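Local coordinates for 2L protein (Yaba-like disease virus, PDB 3IT8) that folds as a poxvirus relative of MHC class I heavy chains and probably binds and neutralises host tumour necrosis factor, at residues Tyr7-Lys12 and Glu75-Ile80; Asn67-Leu72 and Val138-Val143; Thr189-Glu194 and Thr199-Val204; Trp252-Asp257 and Tyr263-Leu268. All blocks are in the same frame, centred on the assembly; numbering follows the deposited sequence.

Contact 1 (Tyr7-Lys12 and Glu75-Ile80). With NAG (2-acetamido-2-deoxy-beta-D-glucopyranose), chain M.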
loop_
_atom_site.group_PDB
_atom_site.type_symbol
_atom_site.label_atom_id
_atom_site.label_comp_id
_atom_site.label_asym_id
_atom_site.label_seq_id
_atom_site.Cartn_x
_atom_site.Cartn_y
_atom_site.Cartn_z
ATOM N N TYR D 7 -16.955 35.418 20.002
ATOM C CA TYR D 7 -16.308 36.711 20.156
ATOM C C TYR D 7 -17.379 37.759 19.871
ATOM O O TYR D 7 -18.051 37.685 18.839
ATOM C CB TYR D 7 -15.180 36.911 19.145
ATOM C CG TYR D 7 -14.017 35.968 19.265
ATOM C CD1 TYR D 7 -14.063 34.704 18.687
ATOM C CD2 TYR D 7 -12.838 36.364 19.889
ATOM C CE1 TYR D 7 -12.957 33.859 18.715
ATOM C CE2 TYR D 7 -11.732 35.529 19.928
ATOM C CZ TYR D 7 -11.796 34.273 19.330
ATOM O OH TYR D 7 -10.697 33.437 19.311
ATOM N N THR D 8 -17.535 38.740 20.756
ATOM C CA THR D 8 -18.541 39.757 20.519
ATOM C C THR D 8 -18.155 41.187 20.882
ATOM O O THR D 8 -17.741 41.449 22.010
ATOM C CB THR D 8 -19.827 39.417 21.281
ATOM O OG1 THR D 8 -20.220 38.071 20.982
ATOM C CG2 THR D 8 -20.947 40.366 20.881
ATOM N N VAL D 9 -18.272 42.109 19.927
ATOM C CA VAL D 9 -18.023 43.514 20.232
ATOM C C VAL D 9 -19.399 44.214 20.138
ATOM O O VAL D 9 -20.204 43.929 19.239
ATOM C CB VAL D 9 -17.011 44.169 19.271
ATOM C CG1 VAL D 9 -15.782 43.312 19.180
ATOM C CG2 VAL D 9 -17.624 44.377 17.924
ATOM N N THR D 10 -19.672 45.109 21.080
ATOM C CA THR D 10 -20.940 45.827 21.107
ATOM C C THR D 10 -20.735 47.329 21.192
ATOM O O THR D 10 -19.753 47.787 21.779
ATOM C CB THR D 10 -21.755 45.407 22.313
ATOM O OG1 THR D 10 -21.535 44.018 22.566
ATOM C CG2 THR D 10 -23.222 45.617 22.049
ATOM N N LEU D 11 -21.655 48.097 20.614
ATOM C CA LEU D 11 -21.541 49.545 20.659
ATOM C C LEU D 11 -22.006 50.054 22.009
ATOM O O LEU D 11 -21.858 51.237 22.314
ATOM C CB LEU D 11 -22.371 50.197 19.558
ATOM C CG LEU D 11 -21.567 51.115 18.634
ATOM C CD1 LEU D 11 -22.510 51.867 17.722
ATOM C CD2 LEU D 11 -20.740 52.097 19.452
ATOM N N LYS D 12 -22.562 49.157 22.819
ATOM C CA LYS D 12 -23.043 49.528 24.150
ATOM C C LYS D 12 -23.862 50.800 24.038
ATOM O O LYS D 12 -24.265 51.171 22.941
ATOM C CB LYS D 12 -21.872 49.757 25.109
ATOM C CG LYS D 12 -21.606 48.602 26.055
ATOM C CD LYS D 12 -22.806 48.352 26.941
ATOM C CE LYS D 12 -22.564 47.217 27.931
ATOM N NZ LYS D 12 -23.713 47.037 28.887
ATOM N N GLU D 75 -13.285 47.250 13.917
ATOM C CA GLU D 75 -13.151 47.898 12.615
ATOM C C GLU D 75 -14.337 47.517 11.732
ATOM O O GLU D 75 -14.951 48.368 11.107
ATOM C CB GLU D 75 -11.851 47.468 11.926
ATOM C CG GLU D 75 -11.587 48.191 10.615
ATOM C CD GLU D 75 -10.507 47.529 9.778
ATOM O OE1 GLU D 75 -9.401 47.283 10.305
ATOM O OE2 GLU D 75 -10.766 47.259 8.585
ATOM N N THR D 76 -14.658 46.229 11.696
ATOM C CA THR D 76 -15.749 45.726 10.884
ATOM C C THR D 76 -17.091 46.290 11.300
ATOM O O THR D 76 -17.929 46.602 10.465
ATOM C CB THR D 76 -15.835 44.208 10.953
ATOM O OG1 THR D 76 -14.590 43.651 10.519
ATOM C CG2 THR D 76 -16.977 43.700 10.063
ATOM N N LEU D 77 -17.307 46.411 12.597
ATOM C CA LEU D 77 -18.565 46.945 13.066
ATOM C C LEU D 77 -18.720 48.411 12.649
ATOM O O LEU D 77 -19.803 48.828 12.242
ATOM C CB LEU D 77 -18.650 46.804 14.581
ATOM C CG LEU D 77 -19.953 47.280 15.232
ATOM C CD1 LEU D 77 -21.170 46.817 14.420
ATOM C CD2 LEU D 77 -20.018 46.749 16.662
ATOM N N GLU D 78 -17.641 49.188 12.734
ATOM C CA GLU D 78 -17.681 50.596 12.349
ATOM C C GLU D 78 -18.064 50.746 10.879
ATOM O O GLU D 78 -18.937 51.545 10.546
ATOM C CB GLU D 78 -16.324 51.258 12.618
ATOM C CG GLU D 78 -16.014 51.433 14.100
ATOM C CD GLU D 78 -14.684 52.127 14.356
ATOM O OE1 GLU D 78 -14.459 53.204 13.766
ATOM O OE2 GLU D 78 -13.871 51.603 15.152
ATOM N N GLU D 79 -17.420 49.969 10.006
ATOM C CA GLU D 79 -17.698 50.025 8.572
ATOM C C GLU D 79 -19.151 49.641 8.316
ATOM O O GLU D 79 -19.852 50.281 7.532
ATOM C CB GLU D 79 -16.771 49.077 7.807
ATOM C CG GLU D 79 -15.292 49.324 8.040
ATOM C CD GLU D 79 -14.821 50.661 7.502
ATOM O OE1 GLU D 79 -15.398 51.700 7.885
ATOM O OE2 GLU D 79 -13.864 50.670 6.698
ATOM N N ILE D 80 -19.602 48.589 8.986
ATOM C CA ILE D 80 -20.970 48.118 8.832
ATOM C C ILE D 80 -21.981 49.187 9.198
ATOM O O ILE D 80 -23.044 49.276 8.587
ATOM C CB ILE D 80 -21.231 46.874 9.703
ATOM C CG1 ILE D 80 -20.571 45.649 9.070
ATOM C CG2 ILE D 80 -22.705 46.633 9.839
ATOM C CD1 ILE D 80 -20.749 44.379 9.870
HETATM C C1 NAG M . -22.328 35.355 22.166
HETATM C C2 NAG M . -23.745 34.779 22.127
HETATM C C3 NAG M . -24.775 35.926 22.209
HETATM C C4 NAG M . -24.533 36.749 23.483
HETATM C C5 NAG M . -23.080 37.254 23.432
HETATM C C6 NAG M . -22.689 38.091 24.636
HETATM C C7 NAG M . -23.861 32.686 20.929
HETATM C C8 NAG M . -24.438 31.947 19.739
HETATM N N2 NAG M . -23.919 34.017 20.905
HETATM O O3 NAG M . -26.098 35.409 22.211
HETATM O O4 NAG M . -25.465 37.840 23.578
HETATM O O5 NAG M . -22.162 36.127 23.361
HETATM O O6 NAG M . -22.412 37.280 25.769
HETATM O O7 NAG M . -23.368 32.053 21.856
#
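V9, near the end of strand 2-10, and L11 just past it meet L77 of helix 61-82 where the helix lies on the antiparallel sheet, the layered arrangement of an MHC-like platform. At the start of the segment Y7 sends its ring to the side of W69 and F21, and its OH is hydrogen-bonded to Y64 O, so it grips an earlier part of the same helix. T8 turns to the other side of the strand. It is the threonine of the N6-Y7-T8 glycosylation sequon, and its OG1 comes within 3.6 Å of O5 of the N-acetylglucosamine while hydrogen-bonding to S92 OG. V9 points back at the helix and supplies the closest touch, CG2 against L77 CD2 at 3.6 Å; the valine and leucine lie alongside one another, pointing opposite ways. L77 carries CG anti to its backbone N (chi1 -178°), which extends the branch to the strand and lets CD2 also pass V9 O at 3.8 Å. Y70 and M73, from earlier turns of the helix, pack on V9 as well. Beyond T10, which faces away, L11 adds a light brush, its backbone N 4.5 Å from L77 CD2. With methyl groups doing nearly all the touching, the chemistry implies that strand and helix are held by van der Waals packing and exclusion of water, without a directional bond between the two segments.

Contact 2 (Asn67-Leu72 and Val138-Val143)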
loop_
_atom_site.group_PDB
_atom_site.type_symbol
_atom_site.label_atom_id
_atom_site.label_comp_id
_atom_site.label_asym_id
_atom_site.label_seq_id
_atom_site.Cartn_x
_atom_site.Cartn_y
_atom_site.Cartn_z
ATOM N N ASN D 67 -7.043 40.152 21.289
ATOM C CA ASN D 67 -6.735 41.505 20.862
ATOM C C ASN D 67 -6.901 41.604 19.359
ATOM O O ASN D 67 -7.473 42.574 18.870
ATOM C CB ASN D 67 -5.312 41.893 21.261
ATOM C CG ASN D 67 -5.074 41.769 22.750
ATOM O OD1 ASN D 67 -5.973 41.997 23.547
ATOM N ND2 ASN D 67 -3.858 41.419 23.134
ATOM N N PHE D 68 -6.421 40.598 18.626
ATOM C CA PHE D 68 -6.541 40.612 17.169
ATOM C C PHE D 68 -7.996 40.724 16.736
ATOM O O PHE D 68 -8.364 41.625 15.983
ATOM C CB PHE D 68 -5.943 39.356 16.558
ATOM C CG PHE D 68 -6.311 39.160 15.118
ATOM C CD1 PHE D 68 -5.584 39.779 14.111
ATOM C CD2 PHE D 68 -7.420 38.374 14.765
ATOM C CE1 PHE D 68 -5.936 39.630 12.775
ATOM C CE2 PHE D 68 -7.787 38.217 13.428
ATOM C CZ PHE D 68 -7.038 38.851 12.427
ATOM N N TRP D 69 -8.825 39.805 17.218
ATOM C CA TRP D 69 -10.232 39.803 16.858
ATOM C C TRP D 69 -10.996 41.030 17.343
ATOM O O TRP D 69 -11.756 41.646 16.591
ATOM C CB TRP D 69 -10.901 38.528 17.373
ATOM C CG TRP D 69 -10.497 37.307 16.602
ATOM C CD1 TRP D 69 -9.810 36.219 17.071
ATOM C CD2 TRP D 69 -10.718 37.068 15.202
ATOM N NE1 TRP D 69 -9.586 35.322 16.053
ATOM C CE2 TRP D 69 -10.133 35.815 14.894
ATOM C CE3 TRP D 69 -11.354 37.793 14.175
ATOM C CZ2 TRP D 69 -10.165 35.267 13.596
ATOM C CZ3 TRP D 69 -11.384 37.249 12.887
ATOM C CH2 TRP D 69 -10.793 35.997 12.614
ATOM N N TYR D 70 -10.808 41.396 18.600
ATOM C CA TYR D 70 -11.505 42.561 19.117
ATOM C C TYR D 70 -11.295 43.747 18.184
ATOM O O TYR D 70 -12.238 44.390 17.729
ATOM C CB TYR D 70 -10.989 42.933 20.501
ATOM C CG TYR D 70 -11.532 44.257 20.952
ATOM C CD1 TYR D 70 -12.835 44.365 21.437
ATOM C CD2 TYR D 70 -10.776 45.420 20.816
ATOM C CE1 TYR D 70 -13.376 45.596 21.771
ATOM C CE2 TYR D 70 -11.298 46.658 21.138
ATOM C CZ TYR D 70 -12.607 46.740 21.617
ATOM O OH TYR D 70 -13.170 47.958 21.929
ATOM N N SER D 71 -10.033 44.031 17.906
ATOM C CA SER D 71 -9.685 45.142 17.049
ATOM C C SER D 71 -10.274 45.038 15.638
ATOM O O SER D 71 -10.893 45.977 15.148
ATOM C CB SER D 71 -8.169 45.260 16.976
ATOM O OG SER D 71 -7.814 46.234 16.021
ATOM N N LEU D 72 -10.084 43.895 14.991
ATOM C CA LEU D 72 -10.575 43.710 13.642
ATOM C C LEU D 72 -12.087 43.701 13.593
ATOM O O LEU D 72 -12.672 44.107 12.604
ATOM C CB LEU D 72 -10.020 42.414 13.052
ATOM C CG LEU D 72 -10.462 42.137 11.619
ATOM C CD1 LEU D 72 -10.162 43.325 10.715
ATOM C CD2 LEU D 72 -9.763 40.891 11.139
ATOM N N VAL D 138 -16.750 44.443 3.900
ATOM C CA VAL D 138 -15.936 45.381 4.654
ATOM C C VAL D 138 -15.245 44.656 5.800
ATOM O O VAL D 138 -15.574 43.513 6.107
ATOM C CB VAL D 138 -16.805 46.500 5.253
ATOM C CG1 VAL D 138 -17.675 47.095 4.174
ATOM C CG2 VAL D 138 -17.665 45.949 6.377
ATOM N N GLY D 139 -14.296 45.336 6.434
ATOM C CA GLY D 139 -13.573 44.749 7.544
ATOM C C GLY D 139 -13.021 43.353 7.315
ATOM O O GLY D 139 -12.400 43.060 6.287
ATOM N N MET D 140 -13.257 42.487 8.295
ATOM C CA MET D 140 -12.792 41.109 8.257
ATOM C C MET D 140 -13.549 40.276 7.239
ATOM O O MET D 140 -13.281 39.087 7.092
ATOM C CB MET D 140 -12.988 40.465 9.621
ATOM C CG MET D 140 -14.453 40.258 9.932
ATOM S SD MET D 140 -14.758 39.084 11.255
ATOM C CE MET D 140 -15.438 40.169 12.493
ATOM N N LEU D 141 -14.493 40.892 6.540
ATOM C CA LEU D 141 -15.295 40.162 5.572
ATOM C C LEU D 141 -14.843 40.183 4.111
ATOM O O LEU D 141 -15.448 39.511 3.281
ATOM C CB LEU D 141 -16.746 40.627 5.670
ATOM C CG LEU D 141 -17.446 40.329 7.002
ATOM C CD1 LEU D 141 -18.837 40.942 7.005
ATOM C CD2 LEU D 141 -17.534 38.825 7.199
ATOM N N THR D 142 -13.795 40.933 3.782
ATOM C CA THR D 142 -13.327 40.963 2.396
ATOM C C THR D 142 -11.872 40.603 2.249
ATOM O O THR D 142 -11.067 40.864 3.134
ATOM C CB THR D 142 -13.473 42.331 1.751
ATOM O OG1 THR D 142 -14.700 42.927 2.173
ATOM C CG2 THR D 142 -13.482 42.189 0.232
ATOM N N VAL D 143 -11.534 40.016 1.109
ATOM C CA VAL D 143 -10.159 39.652 0.846
ATOM C C VAL D 143 -9.362 40.949 0.691
ATOM O O VAL D 143 -8.135 40.964 0.835
ATOM C CB VAL D 143 -10.059 38.822 -0.435
ATOM C CG1 VAL D 143 -8.610 38.375 -0.664
ATOM C CG2 VAL D 143 -10.992 37.627 -0.333
#
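M140 turns CG between its backbone N and carbonyl carbon (chi1 69°) and then bends at chi3 (113°), while W69 sets CG anti to its carbonyl carbon; together these bring SD and the indole into a Met-aromatic contact inside the MHC-like domain. W69 and L72 lie one helical turn apart on helix 61-82, and M140 belongs to a short 3-10 turn in the loop before helix 148-174. M140 SD approaches W69 CZ3 to 4.2 Å. It stands 5.4 Å from the centroid of the six-membered ring of W69 and 71° off the ring normal, so the approach is oblique, and the two side chains cross at about a right angle. One face of the indole is occupied by F68, whose CE2 lies over its centre, and W69 also touches Y154 of helix 148-174. L72 meets the methionine nearer its backbone: its CD2 packs on M140 CB at 3.6 Å, and its CD1 reaches across to M140 N at 4.0 Å and G139 C at 4.4 Å. V151 of helix 148-174 touches L72 as well, so the leucine is shared between the loop and the second helix. The backbone N of M140, buried beside these methyl groups, is satisfied from helix 61-82: T76 OG1 is hydrogen-bonded both to M140 N and to L72 O.

Contact 3 (Thr189-Glu194 and Thr199-Val204)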
loop_
_atom_site.group_PDB
_atom_site.type_symbol
_atom_site.label_atom_id
_atom_site.label_comp_id
_atom_site.label_asym_id
_atom_site.label_seq_id
_atom_site.Cartn_x
_atom_site.Cartn_y
_atom_site.Cartn_z
ATOM N N THR D 189 -44.532 10.906 18.113
ATOM C CA THR D 189 -45.989 10.948 18.110
ATOM C C THR D 189 -46.578 11.456 16.808
ATOM O O THR D 189 -46.037 12.363 16.175
ATOM C CB THR D 189 -46.511 11.819 19.240
ATOM O OG1 THR D 189 -46.076 11.281 20.494
ATOM C CG2 THR D 189 -48.020 11.853 19.209
ATOM N N GLY D 190 -47.697 10.864 16.409
ATOM C CA GLY D 190 -48.333 11.272 15.175
ATOM C C GLY D 190 -49.586 12.088 15.398
ATOM O O GLY D 190 -50.685 11.639 15.071
ATOM N N ASN D 191 -49.427 13.284 15.957
ATOM C CA ASN D 191 -50.563 14.171 16.209
ATOM C C ASN D 191 -51.045 14.695 14.866
ATOM O O ASN D 191 -50.686 14.156 13.820
ATOM C CB ASN D 191 -50.139 15.350 17.088
ATOM C CG ASN D 191 -49.489 14.911 18.382
ATOM O OD1 ASN D 191 -50.114 14.250 19.212
ATOM N ND2 ASN D 191 -48.223 15.277 18.560
ATOM N N GLU D 192 -51.857 15.745 14.890
ATOM C CA GLU D 192 -52.358 16.341 13.656
ATOM C C GLU D 192 -52.884 17.751 13.889
ATOM O O GLU D 192 -53.933 17.948 14.503
ATOM C CB GLU D 192 -53.429 15.445 13.027
ATOM C CG GLU D 192 -52.832 14.440 12.055
ATOM C CD GLU D 192 -53.815 13.390 11.586
ATOM O OE1 GLU D 192 -54.146 12.485 12.382
ATOM O OE2 GLU D 192 -54.253 13.468 10.420
ATOM N N LEU D 193 -52.131 18.726 13.382
ATOM C CA LEU D 193 -52.441 20.148 13.533
ATOM C C LEU D 193 -53.656 20.697 12.768
ATOM O O LEU D 193 -53.641 21.837 12.304
ATOM C CB LEU D 193 -51.193 20.987 13.198
ATOM C CG LEU D 193 -49.927 20.770 14.046
ATOM C CD1 LEU D 193 -48.824 21.714 13.584
ATOM C CD2 LEU D 193 -50.236 21.008 15.513
ATOM N N GLU D 194 -54.698 19.880 12.642
ATOM C CA GLU D 194 -55.955 20.270 11.995
ATOM C C GLU D 194 -55.980 20.644 10.505
ATOM O O GLU D 194 -56.457 19.860 9.680
ATOM C CB GLU D 194 -56.603 21.391 12.815
ATOM C CG GLU D 194 -56.555 21.121 14.317
ATOM C CD GLU D 194 -57.524 21.970 15.115
ATOM O OE1 GLU D 194 -58.749 21.769 14.964
ATOM O OE2 GLU D 194 -57.062 22.833 15.896
ATOM N N THR D 199 -48.942 15.243 11.325
ATOM C CA THR D 199 -47.780 15.880 11.941
ATOM C C THR D 199 -47.023 14.881 12.821
ATOM O O THR D 199 -47.620 14.151 13.619
ATOM C CB THR D 199 -48.199 17.109 12.802
ATOM O OG1 THR D 199 -47.181 18.105 12.724
ATOM C CG2 THR D 199 -48.389 16.726 14.279
ATOM N N LEU D 200 -45.705 14.841 12.669
ATOM C CA LEU D 200 -44.890 13.934 13.463
ATOM C C LEU D 200 -44.069 14.711 14.474
ATOM O O LEU D 200 -43.502 15.757 14.160
ATOM C CB LEU D 200 -43.985 13.106 12.556
ATOM C CG LEU D 200 -44.749 11.951 11.914
ATOM C CD1 LEU D 200 -43.934 11.314 10.817
ATOM C CD2 LEU D 200 -45.089 10.940 12.995
ATOM N N GLU D 201 -44.020 14.199 15.695
ATOM C CA GLU D 201 -43.290 14.856 16.755
ATOM C C GLU D 201 -42.345 13.895 17.445
ATOM O O GLU D 201 -42.780 12.945 18.104
ATOM C CB GLU D 201 -44.267 15.418 17.775
ATOM C CG GLU D 201 -43.603 16.151 18.906
ATOM C CD GLU D 201 -44.597 16.585 19.952
ATOM O OE1 GLU D 201 -45.563 17.289 19.587
ATOM O OE2 GLU D 201 -44.419 16.220 21.135
ATOM N N CYS D 202 -41.049 14.157 17.298
ATOM C CA CYS D 202 -40.007 13.340 17.908
ATOM C C CYS D 202 -39.616 14.044 19.195
ATOM O O CYS D 202 -39.220 15.197 19.158
ATOM C CB CYS D 202 -38.801 13.269 16.975
ATOM S SG CYS D 202 -37.576 11.984 17.349
ATOM N N THR D 203 -39.751 13.378 20.335
ATOM C CA THR D 203 -39.369 14.014 21.587
ATOM C C THR D 203 -38.315 13.185 22.299
ATOM O O THR D 203 -38.494 11.987 22.552
ATOM C CB THR D 203 -40.559 14.208 22.531
ATOM O OG1 THR D 203 -40.506 13.218 23.560
ATOM C CG2 THR D 203 -41.868 14.088 21.780
ATOM N N VAL D 204 -37.209 13.847 22.614
ATOM C CA VAL D 204 -36.083 13.218 23.288
ATOM C C VAL D 204 -36.046 13.749 24.721
ATOM O O VAL D 204 -35.923 14.944 24.941
ATOM C CB VAL D 204 -34.767 13.546 22.534
ATOM C CG1 VAL D 204 -33.623 12.694 23.072
ATOM C CG2 VAL D 204 -34.962 13.312 21.042
#
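T189 N donates to E201 O at 2.7 Å with an N-H...O angle of 165°, and E201 N returns a bond to T189 O at 2.8 Å. This antiparallel hydrogen-bonded pair closes the end of the hairpin between strands 185-189 and 198-207 at the edge of an Ig-like sheet. Past T189 the first strand peels off: T199 N still bonds N191 O, but at 3.2 Å and from 42° above the carbonyl plane. T199 fills the bend, its CG2 resting 3.6 Å from N191 CB, while its OG1 is hydrogen-bonded to V269 O of the next strand and lies beside the poorly ordered L193. T189 and E201 share a face of the sheet. There the extended E201 chain runs obliquely past the N191 amide, the two end groups near each other without a hydrogen bond. L200 and C202 point to the opposite face, into the domain, where C202 forms the disulfide with C281. On that inner side L200 chi1 (-79°) puts CG anti to the carbonyl carbon, and its end comes back toward the first segment, with L200 CD2 3.6 Å from T189 O and 3.9 Å from G190 CA.

Contact 4 (Trp252-Asp257 and Tyr263-Leu268)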
loop_
_atom_site.group_PDB
_atom_site.type_symbol
_atom_site.label_atom_id
_atom_site.label_comp_id
_atom_site.label_asym_id
_atom_site.label_seq_id
_atom_site.Cartn_x
_atom_site.Cartn_y
_atom_site.Cartn_z
ATOM N N TRP D 252 -33.330 24.513 17.670
ATOM C CA TRP D 252 -33.691 23.209 18.206
ATOM C C TRP D 252 -34.526 23.525 19.438
ATOM O O TRP D 252 -34.121 24.333 20.271
ATOM C CB TRP D 252 -32.452 22.399 18.617
ATOM C CG TRP D 252 -31.661 21.802 17.484
ATOM C CD1 TRP D 252 -30.363 22.056 17.182
ATOM C CD2 TRP D 252 -32.109 20.826 16.531
ATOM N NE1 TRP D 252 -29.965 21.307 16.107
ATOM C CE2 TRP D 252 -31.016 20.542 15.684
ATOM C CE3 TRP D 252 -33.326 20.168 16.307
ATOM C CZ2 TRP D 252 -31.099 19.624 14.628
ATOM C CZ3 TRP D 252 -33.410 19.252 15.249
ATOM C CH2 TRP D 252 -32.301 18.992 14.426
ATOM N N ASN D 253 -35.691 22.902 19.556
ATOM C CA ASN D 253 -36.533 23.159 20.708
ATOM C C ASN D 253 -35.995 22.394 21.916
ATOM O O ASN D 253 -36.533 21.350 22.314
ATOM C CB ASN D 253 -37.964 22.748 20.400
ATOM C CG ASN D 253 -38.961 23.456 21.269
ATOM O OD1 ASN D 253 -39.054 23.204 22.471
ATOM N ND2 ASN D 253 -39.710 24.362 20.673
ATOM N N ILE D 254 -34.910 22.916 22.482
ATOM C CA ILE D 254 -34.283 22.307 23.651
ATOM C C ILE D 254 -34.470 23.207 24.864
ATOM O O ILE D 254 -34.399 24.424 24.756
ATOM C CB ILE D 254 -32.768 22.097 23.436
ATOM C CG1 ILE D 254 -32.543 21.296 22.164
ATOM C CG2 ILE D 254 -32.162 21.330 24.606
ATOM C CD1 ILE D 254 -31.092 20.934 21.923
ATOM N N LYS D 255 -34.724 22.603 26.015
ATOM C CA LYS D 255 -34.892 23.345 27.253
ATOM C C LYS D 255 -34.204 22.500 28.302
ATOM O O LYS D 255 -34.260 21.269 28.244
ATOM C CB LYS D 255 -36.369 23.489 27.613
ATOM C CG LYS D 255 -37.189 24.285 26.620
ATOM C CD LYS D 255 -38.579 24.576 27.177
ATOM C CE LYS D 255 -39.466 25.271 26.154
ATOM N NZ LYS D 255 -39.764 24.390 24.989
ATOM N N LYS D 256 -33.530 23.144 29.246
ATOM C CA LYS D 256 -32.881 22.392 30.307
ATOM C C LYS D 256 -34.018 21.979 31.242
ATOM O O LYS D 256 -34.611 22.817 31.905
ATOM C CB LYS D 256 -31.875 23.273 31.039
ATOM C CG LYS D 256 -31.044 22.509 32.032
ATOM C CD LYS D 256 -29.894 23.341 32.536
ATOM C CE LYS D 256 -29.012 22.537 33.474
ATOM N NZ LYS D 256 -27.814 23.318 33.887
ATOM N N ASP D 257 -34.343 20.696 31.291
ATOM C CA ASP D 257 -35.450 20.304 32.135
ATOM C C ASP D 257 -35.223 20.562 33.625
ATOM O O ASP D 257 -34.098 20.807 34.068
ATOM C CB ASP D 257 -35.868 18.838 31.862
ATOM C CG ASP D 257 -34.691 17.888 31.749
ATOM O OD1 ASP D 257 -33.799 17.931 32.618
ATOM O OD2 ASP D 257 -34.670 17.080 30.800
ATOM N N TYR D 263 -31.068 17.725 29.653
ATOM C CA TYR D 263 -31.862 18.558 28.737
ATOM C C TYR D 263 -32.912 17.734 28.002
ATOM O O TYR D 263 -32.821 16.503 27.937
ATOM C CB TYR D 263 -30.988 19.217 27.671
ATOM C CG TYR D 263 -30.005 20.224 28.186
ATOM C CD1 TYR D 263 -28.910 19.832 28.955
ATOM C CD2 TYR D 263 -30.177 21.577 27.931
ATOM C CE1 TYR D 263 -28.013 20.763 29.464
ATOM C CE2 TYR D 263 -29.288 22.520 28.433
ATOM C CZ TYR D 263 -28.210 22.108 29.198
ATOM O OH TYR D 263 -27.325 23.044 29.692
ATOM N N SER D 264 -33.898 18.421 27.429
ATOM C CA SER D 264 -34.968 17.760 26.691
ATOM C C SER D 264 -35.218 18.483 25.378
ATOM O O SER D 264 -35.015 19.692 25.273
ATOM C CB SER D 264 -36.258 17.711 27.515
ATOM O OG SER D 264 -36.174 16.727 28.528
ATOM N N LEU D 265 -35.665 17.735 24.374
ATOM C CA LEU D 265 -35.916 18.287 23.052
ATOM C C LEU D 265 -37.225 17.809 22.435
ATOM O O LEU D 265 -37.693 16.694 22.706
ATOM C CB LEU D 265 -34.766 17.895 22.134
ATOM C CG LEU D 265 -35.110 17.778 20.651
ATOM C CD1 LEU D 265 -35.196 19.164 20.038
ATOM C CD2 LEU D 265 -34.065 16.946 19.951
ATOM N N THR D 266 -37.801 18.657 21.590
ATOM C CA THR D 266 -39.039 18.331 20.897
ATOM C C THR D 266 -38.929 18.782 19.459
ATOM O O THR D 266 -38.862 19.972 19.206
ATOM C CB THR D 266 -40.243 19.040 21.525
ATOM O OG1 THR D 266 -40.535 18.441 22.788
ATOM C CG2 THR D 266 -41.460 18.929 20.628
ATOM N N ASP D 267 -38.910 17.841 18.518
ATOM C CA ASP D 267 -38.802 18.202 17.110
ATOM C C ASP D 267 -40.056 17.809 16.347
ATOM O O ASP D 267 -40.450 16.647 16.343
ATOM C CB ASP D 267 -37.578 17.540 16.481
ATOM C CG ASP D 267 -37.235 18.133 15.134
ATOM O OD1 ASP D 267 -37.151 19.375 15.042
ATOM O OD2 ASP D 267 -37.045 17.374 14.167
ATOM N N LEU D 268 -40.672 18.785 15.691
ATOM C CA LEU D 268 -41.905 18.558 14.943
ATOM C C LEU D 268 -41.679 18.530 13.428
ATOM O O LEU D 268 -40.733 19.130 12.929
ATOM C CB LEU D 268 -42.915 19.654 15.291
ATOM C CG LEU D 268 -44.394 19.353 15.053
ATOM C CD1 LEU D 268 -44.820 18.234 15.993
ATOM C CD2 LEU D 268 -45.227 20.597 15.294
#
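A beta hairpin pairs K255 with S264 and I254 with L265, and a side-chain bond from S264 to D257 secures its turn end. K255 N to S264 O and S264 N to K255 O, both 3.0 Å, make the hydrogen-bonded pair; T266 N adds a third bond to N253 O, the carbonyl of the residue at the centre of an inverse gamma turn. S264 OG donates to the anti lone pair of D257 OD2 at 2.7 Å and is also hydrogen-bonded to S206 N of the neighbouring strand, so the serine hydroxyl ties three chain segments together. The short strand 254-255 is one of the two edge strands of this Ig-like sheet within the chain. On one face of it I254 CG1 packs on L265 CD1 at 4.0 Å, and I254 CG2 crosses to Y263 CD2 at 3.9 Å. K256, extended with CG anti to its backbone N (chi1 -173°), lays CG over one face of the Y263 ring, 4.1 Å from the centroid, a CH-pi contact. The hydroxyl of Y263 bonds D27 of the N-terminal domain. At the other end D267 OD1 lies at the edge of the W252 ring, 3.7 Å from CZ3, while D267 OD2 takes the indole N-H of W216.

How the contacts relate
Contacts 1 and 2 are buried in the MHC-like domain, touch each other, and both use helix 61-82, which presents L77 to the sheet and W69 and L72 to the loop before helix 148-174. Both rely on apolar side chains. Contacts 3 and 4 lie in the Ig-like domain, one partly buried and the other at the surface; both rest on backbone hydrogen bonds, to which contact 4 adds a serine-aspartate bond and aromatic packing. Strands 198-207 and 263-271 are joined by C202 N to D267 O and L265 N to V204 O, so the two hairpins lie side by side, their inner strands paired in the middle of the sheet. Contacts 1 and 3 have centres about 42 Å apart.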